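PDB 3OKG: restriction endonuclease S subunits from Thermoanaerobacter tengcongensis, which probably recognises the DNA target sequence as the S subunit of a type I methyltransferase, which also contains M polypeptides. Local coordinates for residues Ser247-Phe252 with Trp276-Gln281; Val29-Val34 with Asn162-Thr167; Ser321-Trp326 with Glu366-Ile371; Ser79-Val84 with Gly111-Thr116. All coordinates share one frame; numbering follows the deposited sequence.

Interaction 1 (Ser247-Phe252 with Trp276-Gln281)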
loop_
_atom_site.group_PDB
_atom_site.type_symbol
_atom_site.label_atom_id
_atom_site.label_comp_id
_atom_site.label_asym_id
_atom_site.label_seq_id
_atom_site.Cartn_x
_atom_site.Cartn_y
_atom_site.Cartn_z
ATOM N N SER A 247 8.808 -1.468 42.793
ATOM C CA SER A 247 7.575 -2.094 42.365
ATOM C C SER A 247 6.582 -1.599 43.398
ATOM O O SER A 247 6.967 -1.151 44.478
ATOM C CB SER A 247 7.757 -3.604 42.221
ATOM O OG SER A 247 7.045 -4.100 41.100
ATOM N N SER A 248 5.305 -1.667 43.058
ATOM C CA SER A 248 4.262 -1.130 43.932
ATOM C C SER A 248 4.123 0.400 44.031
ATOM O O SER A 248 3.477 0.899 44.951
ATOM C CB SER A 248 4.464 -1.721 45.330
ATOM O OG SER A 248 5.376 -0.945 46.085
ATOM N N THR A 249 4.714 1.141 43.094
ATOM C CA THR A 249 4.572 2.595 43.085
ATOM C C THR A 249 3.931 2.917 41.742
ATOM O O THR A 249 3.604 4.073 41.464
ATOM C CB THR A 249 5.873 3.419 43.206
ATOM O OG1 THR A 249 6.738 3.111 42.111
ATOM C CG2 THR A 249 6.584 3.095 44.507
ATOM N N TYR A 250 3.754 1.884 40.924
ATOM C CA TYR A 250 2.952 1.972 39.700
ATOM C C TYR A 250 1.454 1.942 39.992
ATOM O O TYR A 250 0.990 1.173 40.840
ATOM C CB TYR A 250 3.276 0.824 38.757
ATOM C CG TYR A 250 4.745 0.627 38.512
ATOM C CD1 TYR A 250 5.541 1.671 38.046
ATOM C CD2 TYR A 250 5.339 -0.609 38.734
ATOM C CE1 TYR A 250 6.901 1.485 37.818
ATOM C CE2 TYR A 250 6.690 -0.805 38.506
ATOM C CZ TYR A 250 7.468 0.242 38.048
ATOM O OH TYR A 250 8.813 0.037 37.827
ATOM N N ASN A 251 0.711 2.771 39.264
ATOM C CA ASN A 251 -0.737 2.890 39.406
ATOM C C ASN A 251 -1.348 3.392 38.102
ATOM O O ASN A 251 -0.630 3.848 37.206
ATOM C CB ASN A 251 -1.069 3.896 40.496
ATOM C CG ASN A 251 -0.544 5.281 40.175
ATOM O OD1 ASN A 251 0.607 5.609 40.486
ATOM N ND2 ASN A 251 -1.384 6.104 39.546
ATOM N N PHE A 252 -2.674 3.324 38.003
ATOM C CA PHE A 252 -3.386 3.906 36.869
ATOM C C PHE A 252 -4.320 4.994 37.343
ATOM O O PHE A 252 -5.316 5.291 36.682
ATOM C CB PHE A 252 -4.175 2.844 36.101
ATOM C CG PHE A 252 -3.311 1.769 35.517
ATOM C CD1 PHE A 252 -2.804 1.890 34.232
ATOM C CD2 PHE A 252 -2.986 0.649 36.257
ATOM C CE1 PHE A 252 -1.993 0.900 33.695
ATOM C CE2 PHE A 252 -2.178 -0.346 35.727
ATOM C CZ PHE A 252 -1.679 -0.221 34.442
ATOM N N TRP A 276 1.439 4.964 35.521
ATOM C CA TRP A 276 2.074 6.021 36.299
ATOM C C TRP A 276 2.996 5.464 37.381
ATOM O O TRP A 276 2.928 4.280 37.718
ATOM C CB TRP A 276 1.022 6.887 36.970
ATOM C CG TRP A 276 0.560 8.043 36.183
ATOM C CD1 TRP A 276 0.617 9.358 36.553
ATOM C CD2 TRP A 276 -0.061 8.013 34.892
ATOM N NE1 TRP A 276 0.076 10.151 35.567
ATOM C CE2 TRP A 276 -0.349 9.349 34.538
ATOM C CE3 TRP A 276 -0.395 6.989 33.999
ATOM C CZ2 TRP A 276 -0.955 9.686 33.332
ATOM C CZ3 TRP A 276 -0.998 7.325 32.804
ATOM C CH2 TRP A 276 -1.275 8.662 32.480
ATOM N N CYS A 277 3.847 6.330 37.929
ATOM C CA CYS A 277 4.686 5.979 39.078
ATOM C C CYS A 277 4.572 7.062 40.135
ATOM O O CYS A 277 4.930 8.213 39.895
ATOM C CB CYS A 277 6.149 5.788 38.676
ATOM S SG CYS A 277 7.308 5.663 40.097
ATOM N N SER A 278 4.057 6.692 41.306
ATOM C CA SER A 278 3.811 7.652 42.375
ATOM C C SER A 278 5.120 8.127 43.036
ATOM O O SER A 278 5.105 8.986 43.921
ATOM C CB SER A 278 2.904 7.017 43.436
ATOM O OG SER A 278 3.528 5.853 43.953
ATOM N N ALA A 279 6.248 7.563 42.608
ATOM C CA ALA A 279 7.541 7.905 43.205
ATOM C C ALA A 279 8.596 8.231 42.152
ATOM O O ALA A 279 9.622 7.557 42.085
ATOM C CB ALA A 279 8.035 6.768 44.108
ATOM N N PRO A 280 8.350 9.272 41.344
ATOM C CA PRO A 280 9.195 9.649 40.202
ATOM C C PRO A 280 10.664 9.813 40.582
ATOM O O PRO A 280 11.005 10.752 41.297
ATOM C CB PRO A 280 8.637 11.014 39.791
ATOM C CG PRO A 280 7.267 11.067 40.347
ATOM C CD PRO A 280 7.279 10.251 41.590
ATOM N N GLN A 281 11.516 8.928 40.083
ATOM C CA GLN A 281 12.933 8.929 40.424
ATOM C C GLN A 281 13.813 9.716 39.442
ATOM O O GLN A 281 14.545 10.627 39.827
ATOM C CB GLN A 281 13.439 7.484 40.412
ATOM C CG GLN A 281 14.485 7.133 41.447
ATOM C CD GLN A 281 14.492 5.641 41.756
ATOM O OE1 GLN A 281 15.413 4.918 41.375
ATOM N NE2 GLN A 281 13.448 5.174 42.434
#
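Trp276 and Asn251 meet backbone to backbone, as the hydrogen-bonded pair of a short antiparallel ladder. Trp276 N gives to Asn251 O at 2.9 Å, nearly along the C=O axis. The return bond from Asn251 N to Trp276 O is 3.1 Å, and its donor stands 46° out of the carbonyl plane. Trp276 O also lies at the edge of the Tyr250 ring and takes a CA-H...O contact from Tyr250 CA at 3.0 Å. The indole leads off to Pro258 of strand 257-260; Trp276 CB comes within 3.5 Å of Asn251 O. Just past the ladder, Thr249 O takes two bonds from Ser278. Ser278 N reaches Thr249 O at 2.7 Å and almost straight, at 170°. Ser278 OG gives to Thr249 O at 3.1 Å, in the carbonyl plane on a lone pair; its chi1 of 59° turns it back to this oxygen. Thr249 CG2 meets Ala279 CB at 4.0 Å, while OG1 is hydrogen-bonded to Pro246 O. The ladder adds strand 250-251 to the border of a mixed sheet in the second DNA specificity domain. Three of the four hydrogen bonds are main-chain bonds, so the contact depends mostly on backbone shape; Ser278 OG is the exception.

Interaction 2 (Val29-Val34 with Asn162-Thr167). With SO4 (sulfate ion), chain F.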
loop_
_atom_site.group_PDB
_atom_site.type_symbol
_atom_site.label_atom_id
_atom_site.label_comp_id
_atom_site.label_asym_id
_atom_site.label_seq_id
_atom_site.Cartn_x
_atom_site.Cartn_y
_atom_site.Cartn_z
ATOM N N VAL A 29 -29.175 -2.436 -22.500
ATOM C CA VAL A 29 -29.532 -3.809 -22.854
ATOM C C VAL A 29 -29.060 -4.783 -21.779
ATOM O O VAL A 29 -28.207 -4.439 -20.964
ATOM C CB VAL A 29 -28.864 -4.220 -24.169
ATOM C CG1 VAL A 29 -29.325 -3.320 -25.261
ATOM C CG2 VAL A 29 -27.298 -4.192 -24.034
ATOM N N ARG A 30 -29.605 -6.000 -21.770
ATOM C CA ARG A 30 -28.993 -7.055 -20.964
ATOM C C ARG A 30 -27.725 -7.503 -21.700
ATOM O O ARG A 30 -27.700 -7.525 -22.923
ATOM C CB ARG A 30 -29.956 -8.236 -20.758
ATOM C CG ARG A 30 -31.152 -7.949 -19.783
ATOM C CD ARG A 30 -32.149 -9.134 -19.731
ATOM N NE ARG A 30 -32.520 -9.525 -21.091
ATOM C CZ ARG A 30 -33.381 -8.861 -21.855
ATOM N NH1 ARG A 30 -34.023 -7.792 -21.391
ATOM N NH2 ARG A 30 -33.614 -9.281 -23.092
ATOM N N LEU A 31 -26.691 -7.862 -20.951
ATOM C CA LEU A 31 -25.425 -8.277 -21.553
ATOM C C LEU A 31 -25.702 -9.358 -22.602
ATOM O O LEU A 31 -25.175 -9.319 -23.718
ATOM C CB LEU A 31 -24.513 -8.825 -20.459
ATOM C CG LEU A 31 -23.153 -9.385 -20.867
ATOM C CD1 LEU A 31 -22.379 -8.324 -21.637
ATOM C CD2 LEU A 31 -22.426 -9.818 -19.580
ATOM N N GLY A 32 -26.530 -10.328 -22.238
ATOM C CA GLY A 32 -26.822 -11.464 -23.104
ATOM C C GLY A 32 -27.338 -11.072 -24.487
ATOM O O GLY A 32 -27.165 -11.804 -25.460
ATOM N N GLU A 33 -27.966 -9.905 -24.582
ATOM C CA GLU A 33 -28.532 -9.460 -25.846
ATOM C C GLU A 33 -27.454 -9.165 -26.873
ATOM O O GLU A 33 -27.718 -9.162 -28.061
ATOM C CB GLU A 33 -29.379 -8.190 -25.640
ATOM C CG GLU A 33 -30.648 -8.374 -24.799
ATOM C CD GLU A 33 -31.500 -7.095 -24.828
ATOM O OE1 GLU A 33 -32.117 -6.824 -25.863
ATOM O OE2 GLU A 33 -31.483 -6.338 -23.848
ATOM N N VAL A 34 -26.244 -8.865 -26.411
ATOM C CA VAL A 34 -25.140 -8.618 -27.344
ATOM C C VAL A 34 -24.083 -9.741 -27.272
ATOM O O VAL A 34 -22.944 -9.556 -27.675
ATOM C CB VAL A 34 -24.529 -7.206 -27.135
ATOM C CG1 VAL A 34 -25.598 -6.151 -27.297
ATOM C CG2 VAL A 34 -23.879 -7.093 -25.749
ATOM N N ASN A 162 -26.359 -17.493 -16.460
ATOM C CA ASN A 162 -27.546 -16.679 -16.820
ATOM C C ASN A 162 -27.678 -15.394 -15.989
ATOM O O ASN A 162 -28.100 -14.365 -16.508
ATOM C CB ASN A 162 -28.844 -17.507 -16.729
ATOM C CG ASN A 162 -28.957 -18.497 -17.858
ATOM O OD1 ASN A 162 -28.362 -18.299 -18.922
ATOM N ND2 ASN A 162 -29.691 -19.579 -17.634
ATOM N N ASP A 163 -27.315 -15.458 -14.712
ATOM C CA ASP A 163 -27.344 -14.260 -13.870
ATOM C C ASP A 163 -26.445 -13.185 -14.507
ATOM O O ASP A 163 -26.793 -12.007 -14.591
ATOM C CB ASP A 163 -26.791 -14.563 -12.468
ATOM C CG ASP A 163 -27.746 -15.400 -11.607
ATOM O OD1 ASP A 163 -28.912 -15.577 -11.995
ATOM O OD2 ASP A 163 -27.302 -15.873 -10.540
ATOM N N VAL A 164 -25.262 -13.593 -14.940
ATOM C CA VAL A 164 -24.351 -12.629 -15.566
ATOM C C VAL A 164 -24.937 -12.094 -16.886
ATOM O O VAL A 164 -24.952 -10.881 -17.131
ATOM C CB VAL A 164 -22.956 -13.258 -15.773
ATOM C CG1 VAL A 164 -21.984 -12.263 -16.475
ATOM C CG2 VAL A 164 -22.371 -13.750 -14.411
ATOM N N TYR A 165 -25.433 -12.986 -17.732
ATOM C CA TYR A 165 -25.994 -12.557 -19.011
ATOM C C TYR A 165 -27.192 -11.620 -18.794
ATOM O O TYR A 165 -27.500 -10.804 -19.651
ATOM C CB TYR A 165 -26.442 -13.742 -19.872
ATOM C CG TYR A 165 -25.335 -14.681 -20.312
ATOM C CD1 TYR A 165 -24.148 -14.188 -20.884
ATOM C CD2 TYR A 165 -25.493 -16.047 -20.208
ATOM C CE1 TYR A 165 -23.128 -15.066 -21.306
ATOM C CE2 TYR A 165 -24.505 -16.924 -20.638
ATOM C CZ TYR A 165 -23.325 -16.429 -21.192
ATOM O OH TYR A 165 -22.336 -17.324 -21.584
ATOM N N ASN A 166 -27.850 -11.729 -17.644
ATOM C CA ASN A 166 -29.040 -10.914 -17.388
ATOM C C ASN A 166 -28.753 -9.507 -16.896
ATOM O O ASN A 166 -29.662 -8.667 -16.810
ATOM C CB ASN A 166 -29.976 -11.636 -16.395
ATOM C CG ASN A 166 -30.735 -12.766 -17.052
ATOM O OD1 ASN A 166 -30.886 -12.789 -18.277
ATOM N ND2 ASN A 166 -31.226 -13.716 -16.244
ATOM N N THR A 167 -27.494 -9.228 -16.571
ATOM C CA THR A 167 -27.175 -7.914 -16.023
ATOM C C THR A 167 -27.394 -6.855 -17.092
ATOM O O THR A 167 -27.251 -7.139 -18.277
ATOM C CB THR A 167 -25.718 -7.828 -15.438
ATOM O OG1 THR A 167 -24.756 -8.037 -16.481
ATOM C CG2 THR A 167 -25.503 -8.839 -14.280
HETATM S S SO4 F . -30.345 -20.551 -14.335
HETATM O O1 SO4 F . -29.165 -21.229 -14.874
HETATM O O2 SO4 F . -31.411 -20.547 -15.343
HETATM O O3 SO4 F . -30.749 -21.252 -13.103
HETATM O O4 SO4 F . -30.008 -19.168 -14.005
#
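Main-chain bonds from Leu31 and Gly32 to Thr167 and Tyr165 join the 3-10 turn after strand 27-30 to the segment that leads from helix 161-165 into strand 168-171. Leu31 N reaches Thr167 O at 2.8 Å, nearly head-on to the carbonyl. Gly32 N reaches Tyr165 O at 2.8 Å, in the carbonyl plane on a lone pair. These bonds sit at one end of the two-stranded antiparallel sheet 27-30/168-171, which brings distant parts of the first specificity domain together. Leu31 CD2 lies beside Val164 CG1 at 4.0 Å, and Ile121 and Leu133 also pack on Leu31. Thr167 OG1 turns back to Val164 O at 2.9 Å, chi1 63°, and the same oxygen takes Thr167 N. With a valine here the OG1 bond is gone, and Val164 O would probably keep just the one backbone donor in this turn. Arg30 CG passes Asn166 O at 3.4 Å. Asn162 ND2 binds a sulfate, probably from the crystallisation liquor, which Thr160 OG1 also holds.

Interaction 3 (Ser321-Trp326 with Glu366-Ile371)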
loop_
_atom_site.group_PDB
_atom_site.type_symbol
_atom_site.label_atom_id
_atom_site.label_comp_id
_atom_site.label_asym_id
_atom_site.label_seq_id
_atom_site.Cartn_x
_atom_site.Cartn_y
_atom_site.Cartn_z
ATOM N N SER A 321 23.189 25.787 24.281
ATOM C CA SER A 321 23.944 25.858 23.022
ATOM C C SER A 321 23.596 24.740 22.039
ATOM O O SER A 321 24.212 24.650 20.984
ATOM C CB SER A 321 25.448 25.839 23.282
ATOM O OG SER A 321 25.846 24.570 23.772
ATOM N N LEU A 322 22.636 23.887 22.392
ATOM C CA LEU A 322 22.299 22.722 21.566
ATOM C C LEU A 322 20.790 22.657 21.310
ATOM O O LEU A 322 19.999 22.642 22.259
ATOM C CB LEU A 322 22.772 21.425 22.234
ATOM C CG LEU A 322 22.319 20.088 21.606
ATOM C CD1 LEU A 322 22.974 19.883 20.229
ATOM C CD2 LEU A 322 22.680 18.920 22.514
ATOM N N GLU A 323 20.410 22.646 20.027
ATOM C CA GLU A 323 19.022 22.504 19.600
ATOM C C GLU A 323 18.566 21.064 19.747
ATOM O O GLU A 323 19.282 20.130 19.371
ATOM C CB GLU A 323 18.872 22.923 18.133
ATOM C CG GLU A 323 18.869 24.422 17.909
ATOM C CD GLU A 323 17.606 25.083 18.449
ATOM O OE1 GLU A 323 16.592 24.378 18.628
ATOM O OE2 GLU A 323 17.622 26.307 18.693
ATOM N N ARG A 324 17.369 20.884 20.292
ATOM C CA ARG A 324 16.798 19.563 20.475
ATOM C C ARG A 324 16.847 18.768 19.181
ATOM O O ARG A 324 17.252 17.599 19.135
ATOM C CB ARG A 324 15.322 19.721 20.878
ATOM C CG ARG A 324 14.564 18.430 20.837
ATOM C CD ARG A 324 13.400 18.470 21.800
ATOM N NE ARG A 324 12.163 18.956 21.209
ATOM C CZ ARG A 324 11.799 20.228 21.193
ATOM N NH1 ARG A 324 12.598 21.149 21.724
ATOM N NH2 ARG A 324 10.635 20.575 20.646
ATOM N N PHE A 325 16.397 19.407 18.116
ATOM C CA PHE A 325 16.295 18.697 16.846
ATOM C C PHE A 325 17.622 18.442 16.140
ATOM O O PHE A 325 17.728 17.502 15.343
ATOM C CB PHE A 325 15.259 19.371 15.957
ATOM C CG PHE A 325 13.853 19.185 16.482
ATOM C CD1 PHE A 325 13.350 17.906 16.661
ATOM C CD2 PHE A 325 13.065 20.268 16.827
ATOM C CE1 PHE A 325 12.053 17.705 17.161
ATOM C CE2 PHE A 325 11.780 20.082 17.324
ATOM C CZ PHE A 325 11.281 18.793 17.498
ATOM N N TRP A 326 18.642 19.239 16.466
ATOM C CA TRP A 326 20.016 18.939 15.974
ATOM C C TRP A 326 20.482 17.628 16.596
ATOM O O TRP A 326 20.975 16.718 15.908
ATOM C CB TRP A 326 20.976 20.082 16.344
ATOM C CG TRP A 326 22.401 19.917 15.849
ATOM C CD1 TRP A 326 23.519 19.634 16.616
ATOM C CD2 TRP A 326 22.869 20.048 14.497
ATOM N NE1 TRP A 326 24.648 19.586 15.817
ATOM C CE2 TRP A 326 24.279 19.852 14.515
ATOM C CE3 TRP A 326 22.243 20.351 13.276
ATOM C CZ2 TRP A 326 25.055 19.900 13.359
ATOM C CZ3 TRP A 326 23.025 20.405 12.121
ATOM C CH2 TRP A 326 24.415 20.185 12.172
ATOM N N GLU A 366 21.990 29.479 15.383
ATOM C CA GLU A 366 21.337 29.921 14.166
ATOM C C GLU A 366 21.589 28.941 13.020
ATOM O O GLU A 366 20.700 28.692 12.218
ATOM C CB GLU A 366 21.748 31.341 13.772
ATOM C CG GLU A 366 20.570 32.132 13.186
ATOM C CD GLU A 366 20.948 33.007 11.990
ATOM O OE1 GLU A 366 20.035 33.613 11.383
ATOM O OE2 GLU A 366 22.151 33.090 11.651
ATOM N N GLU A 367 22.794 28.383 12.953
ATOM C CA GLU A 367 23.130 27.457 11.875
ATOM C C GLU A 367 22.520 26.083 12.114
ATOM O O GLU A 367 22.141 25.399 11.165
ATOM C CB GLU A 367 24.639 27.338 11.706
ATOM C CG GLU A 367 25.090 26.272 10.709
ATOM C CD GLU A 367 24.952 26.724 9.257
ATOM O OE1 GLU A 367 24.287 27.754 9.008
ATOM O OE2 GLU A 367 25.500 26.042 8.369
ATOM N N GLN A 368 22.437 25.662 13.375
ATOM C CA GLN A 368 21.726 24.417 13.676
ATOM C C GLN A 368 20.296 24.549 13.200
ATOM O O GLN A 368 19.732 23.606 12.645
ATOM C CB GLN A 368 21.684 24.103 15.174
ATOM C CG GLN A 368 23.007 23.688 15.757
ATOM C CD GLN A 368 22.928 23.570 17.268
ATOM O OE1 GLN A 368 22.032 22.908 17.799
ATOM N NE2 GLN A 368 23.865 24.217 17.972
ATOM N N ARG A 369 19.690 25.703 13.445
ATOM C CA ARG A 369 18.285 25.861 13.086
ATOM C C ARG A 369 18.115 25.897 11.562
ATOM O O ARG A 369 17.201 25.283 11.021
ATOM C CB ARG A 369 17.667 27.099 13.749
ATOM C CG ARG A 369 17.418 26.905 15.256
ATOM C CD ARG A 369 16.605 28.058 15.861
ATOM N NE ARG A 369 17.313 29.331 15.750
ATOM C CZ ARG A 369 17.932 29.938 16.762
ATOM N NH1 ARG A 369 17.922 29.393 17.975
ATOM N NH2 ARG A 369 18.558 31.096 16.557
ATOM N N ARG A 370 19.015 26.610 10.890
ATOM C CA ARG A 370 19.009 26.715 9.418
ATOM C C ARG A 370 19.112 25.337 8.751
ATOM O O ARG A 370 18.375 25.031 7.813
ATOM C CB ARG A 370 20.164 27.623 8.951
ATOM C CG ARG A 370 20.133 27.998 7.456
ATOM C CD ARG A 370 21.393 28.777 7.037
ATOM N NE ARG A 370 22.541 27.881 6.939
ATOM C CZ ARG A 370 22.797 27.115 5.882
ATOM N NH1 ARG A 370 21.998 27.151 4.816
ATOM N NH2 ARG A 370 23.847 26.308 5.886
ATOM N N ILE A 371 20.021 24.506 9.250
ATOM C CA ILE A 371 20.220 23.161 8.737
ATOM C C ILE A 371 19.067 22.224 9.105
ATOM O O ILE A 371 18.623 21.436 8.272
ATOM C CB ILE A 371 21.562 22.558 9.235
ATOM C CG1 ILE A 371 22.735 23.343 8.650
ATOM C CG2 ILE A 371 21.669 21.087 8.843
ATOM C CD1 ILE A 371 24.087 22.955 9.256
#
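Gln368 packs against Glu323 and Trp326, reaching from helix 365-388, which runs into the predicted coiled coil, to the N-terminal end of helix 324-333 in the second specificity domain. Its side chain leaves with CG anti to the carbonyl carbon, chi1 -71°, and then runs extended. Gln368 CB meets Glu323 CG at 3.9 Å. Gln368 CG lies over the face of Trp326 as a CH-pi contact, 3.9 Å from the centroid of the five-membered ring and 17° off its normal. Gln368 CD lies near both Trp326 CG and Glu323 N. The amide then works with both ends. Gln368 OE1 accepts from Glu323 N at 2.8 Å, at the N-cap position of helix 324-333. Gln368 NE2 gives to Ser321 O at 3.1 Å, a partner in the plane of the amide, and also to Pro363 O. Replacing this residue by an alanine is likely to leave Glu323 N and Ser321 O without these mates and to open a gap over the indole face. The one polar atom of the indole, Trp326 NE1, is hydrogen-bonded to Pro361 O. At its edge, Trp326 CZ3 touches Ile371 CG2 at 3.6 Å. Glu323 also forms a salt bridge with Arg369. Arg369 NH1 meets Glu323 OE2 at 3.2 Å, almost in line with the C-O bond, with carboxylate and guanidinium planes 82° apart.

Interaction 4 (Ser79-Val84 with Gly111-Thr116). With SO4 (sulfate ion), chain D.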
loop_
_atom_site.group_PDB
_atom_site.type_symbol
_atom_site.label_atom_id
_atom_site.label_comp_id
_atom_site.label_asym_id
_atom_site.label_seq_id
_atom_site.Cartn_x
_atom_site.Cartn_y
_atom_site.Cartn_z
ATOM N N SER A 79 -12.045 -32.072 -14.609
ATOM C CA SER A 79 -13.456 -32.248 -14.915
ATOM C C SER A 79 -14.118 -30.940 -15.325
ATOM O O SER A 79 -15.053 -30.959 -16.103
ATOM C CB SER A 79 -14.202 -32.852 -13.723
ATOM O OG SER A 79 -14.038 -32.031 -12.592
ATOM N N ARG A 80 -13.627 -29.808 -14.821
ATOM C CA ARG A 80 -14.190 -28.496 -15.191
ATOM C C ARG A 80 -13.712 -27.972 -16.538
ATOM O O ARG A 80 -14.178 -26.934 -17.028
ATOM C CB ARG A 80 -13.842 -27.462 -14.116
ATOM C CG ARG A 80 -14.644 -27.616 -12.840
ATOM C CD ARG A 80 -14.115 -26.653 -11.793
ATOM N NE ARG A 80 -14.900 -26.725 -10.574
ATOM C CZ ARG A 80 -14.636 -26.012 -9.487
ATOM N NH1 ARG A 80 -13.608 -25.169 -9.486
ATOM N NH2 ARG A 80 -15.396 -26.141 -8.404
ATOM N N ALA A 81 -12.759 -28.662 -17.140
ATOM C CA ALA A 81 -12.190 -28.166 -18.372
ATOM C C ALA A 81 -13.095 -28.496 -19.554
ATOM O O ALA A 81 -12.871 -29.476 -20.252
ATOM C CB ALA A 81 -10.751 -28.709 -18.580
ATOM N N ARG A 82 -14.128 -27.680 -19.788
ATOM C CA ARG A 82 -15.110 -28.056 -20.803
ATOM C C ARG A 82 -15.624 -26.934 -21.703
ATOM O O ARG A 82 -16.291 -27.215 -22.696
ATOM C CB ARG A 82 -16.303 -28.789 -20.165
ATOM C CG ARG A 82 -15.932 -30.090 -19.460
ATOM C CD ARG A 82 -15.630 -31.248 -20.419
ATOM N NE ARG A 82 -15.477 -32.494 -19.664
ATOM C CZ ARG A 82 -14.395 -32.838 -18.966
ATOM N NH1 ARG A 82 -13.320 -32.044 -18.930
ATOM N NH2 ARG A 82 -14.387 -33.988 -18.302
ATOM N N LYS A 83 -15.328 -25.678 -21.377
ATOM C CA LYS A 83 -15.896 -24.575 -22.179
ATOM C C LYS A 83 -14.886 -24.102 -23.193
ATOM O O LYS A 83 -13.771 -23.758 -22.827
ATOM C CB LYS A 83 -16.341 -23.403 -21.283
ATOM C CG LYS A 83 -17.603 -23.711 -20.478
ATOM C CD LYS A 83 -18.057 -22.525 -19.622
ATOM C CE LYS A 83 -19.416 -22.847 -18.961
ATOM N NZ LYS A 83 -19.920 -21.711 -18.146
ATOM N N VAL A 84 -15.290 -24.075 -24.467
ATOM C CA VAL A 84 -14.389 -23.705 -25.544
ATOM C C VAL A 84 -14.323 -22.189 -25.593
ATOM O O VAL A 84 -15.348 -21.529 -25.598
ATOM C CB VAL A 84 -14.914 -24.194 -26.896
ATOM C CG1 VAL A 84 -14.106 -23.598 -28.024
ATOM C CG2 VAL A 84 -14.905 -25.714 -26.962
ATOM N N GLY A 111 -9.846 -21.347 -29.468
ATOM C CA GLY A 111 -10.154 -22.755 -29.575
ATOM C C GLY A 111 -9.639 -23.562 -28.411
ATOM O O GLY A 111 -9.732 -24.791 -28.414
ATOM N N GLN A 112 -9.090 -22.882 -27.411
ATOM C CA GLN A 112 -8.646 -23.563 -26.203
ATOM C C GLN A 112 -9.801 -23.677 -25.190
ATOM O O GLN A 112 -10.954 -23.536 -25.567
ATOM C CB GLN A 112 -7.390 -22.895 -25.642
ATOM C CG GLN A 112 -6.293 -22.773 -26.719
ATOM C CD GLN A 112 -5.971 -24.124 -27.390
ATOM O OE1 GLN A 112 -5.680 -24.194 -28.597
ATOM N NE2 GLN A 112 -6.043 -25.189 -26.616
ATOM N N ILE A 113 -9.490 -23.978 -23.935
ATOM C CA ILE A 113 -10.511 -24.390 -22.972
ATOM C C ILE A 113 -10.415 -23.572 -21.676
ATOM O O ILE A 113 -9.319 -23.336 -21.167
ATOM C CB ILE A 113 -10.343 -25.882 -22.608
ATOM C CG1 ILE A 113 -10.478 -26.756 -23.866
ATOM C CG2 ILE A 113 -11.328 -26.312 -21.532
ATOM C CD1 ILE A 113 -11.863 -26.727 -24.492
ATOM N N CYS A 114 -11.560 -23.150 -21.141
ATOM C CA CYS A 114 -11.581 -22.593 -19.802
ATOM C C CYS A 114 -12.533 -23.358 -18.900
ATOM O O CYS A 114 -13.376 -24.140 -19.364
ATOM C CB CYS A 114 -11.946 -21.098 -19.792
ATOM S SG CYS A 114 -13.738 -20.756 -20.102
ATOM N N SER A 115 -12.372 -23.119 -17.611
ATOM C CA SER A 115 -13.154 -23.771 -16.566
ATOM C C SER A 115 -14.641 -23.473 -16.756
ATOM O O SER A 115 -15.009 -22.381 -17.192
ATOM C CB SER A 115 -12.714 -23.254 -15.189
ATOM O OG SER A 115 -13.533 -23.772 -14.147
ATOM N N THR A 116 -15.490 -24.446 -16.438
ATOM C CA THR A 116 -16.941 -24.198 -16.379
ATOM C C THR A 116 -17.273 -23.147 -15.315
ATOM O O THR A 116 -18.393 -22.635 -15.262
ATOM C CB THR A 116 -17.704 -25.485 -16.016
ATOM O OG1 THR A 116 -17.090 -26.058 -14.857
ATOM C CG2 THR A 116 -17.668 -26.478 -17.176
HETATM S S SO4 D . -11.441 -23.184 -11.273
HETATM O O1 SO4 D . -12.285 -24.235 -11.813
HETATM O O2 SO4 D . -11.223 -22.177 -12.317
HETATM O O3 SO4 D . -12.127 -22.521 -10.168
HETATM O O4 SO4 D . -10.173 -23.738 -10.842
HETATM O O HOH W 1 -21.396 -22.966 -15.742
#
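Lys83 leaves its strand with CG anti to the carbonyl carbon, chi1 -72°, and stays extended beyond it, so its methylenes run along Thr116. Lys83 CE comes within 3.8 Å of Thr116 CA. Lys83 NZ has a weak bond to Thr116 O at 3.4 Å; its stronger partners are Asp161, by a salt bridge, and Phe118 O. Ile113 holds CG2 anti to its backbone N, and Ile113 CG2 presses on the Ala81 main chain and meets Ala81 CB at 3.8 Å. Ala81 is the centre of an inverse gamma turn. Between these side chains the backbones pair: Cys114 N gives to Lys83 O at 2.8 Å, and Lys83 N to Cys114 O at 3.2 Å. Thr116 N adds a bond to Arg80 O, on a lone pair. Arg80 runs straight out to a sulfate. Arg80 NH1 meets sulfate O1 at 2.8 Å, at the edge of the guanidinium, and Ser115 OG grips the same oxygen at 2.7 Å. The ion probably comes from the crystallisation liquor, but such a site is consistent with a surface that could hold a DNA phosphate. The strands form the antiparallel border pair of a mixed sheet, ending in a G1 beta bulge where Gly111 and Gln112 face Ile85.

In the fold
The four contacts fall into two groups, one in each DNA specificity domain. Interactions 2 and 4 share the first domain. Their centres are 21 Å apart and their nearest atoms about 6 Å, and interaction 4 is nested in the loop that interaction 2 closes. Lys83 of interaction 4 binds Asp161, next to the segment of interaction 2, and each contact has a bound sulfate. Interactions 1 and 3 share the second domain, with centres 35 Å apart. Interaction 1 lies at the surface, while interaction 3 lies where the domain meets the long helix 365-388. The centres of contacts in different domains are 68 to 71 Å apart, on opposite sides of the chain's centre, with the long helices between them.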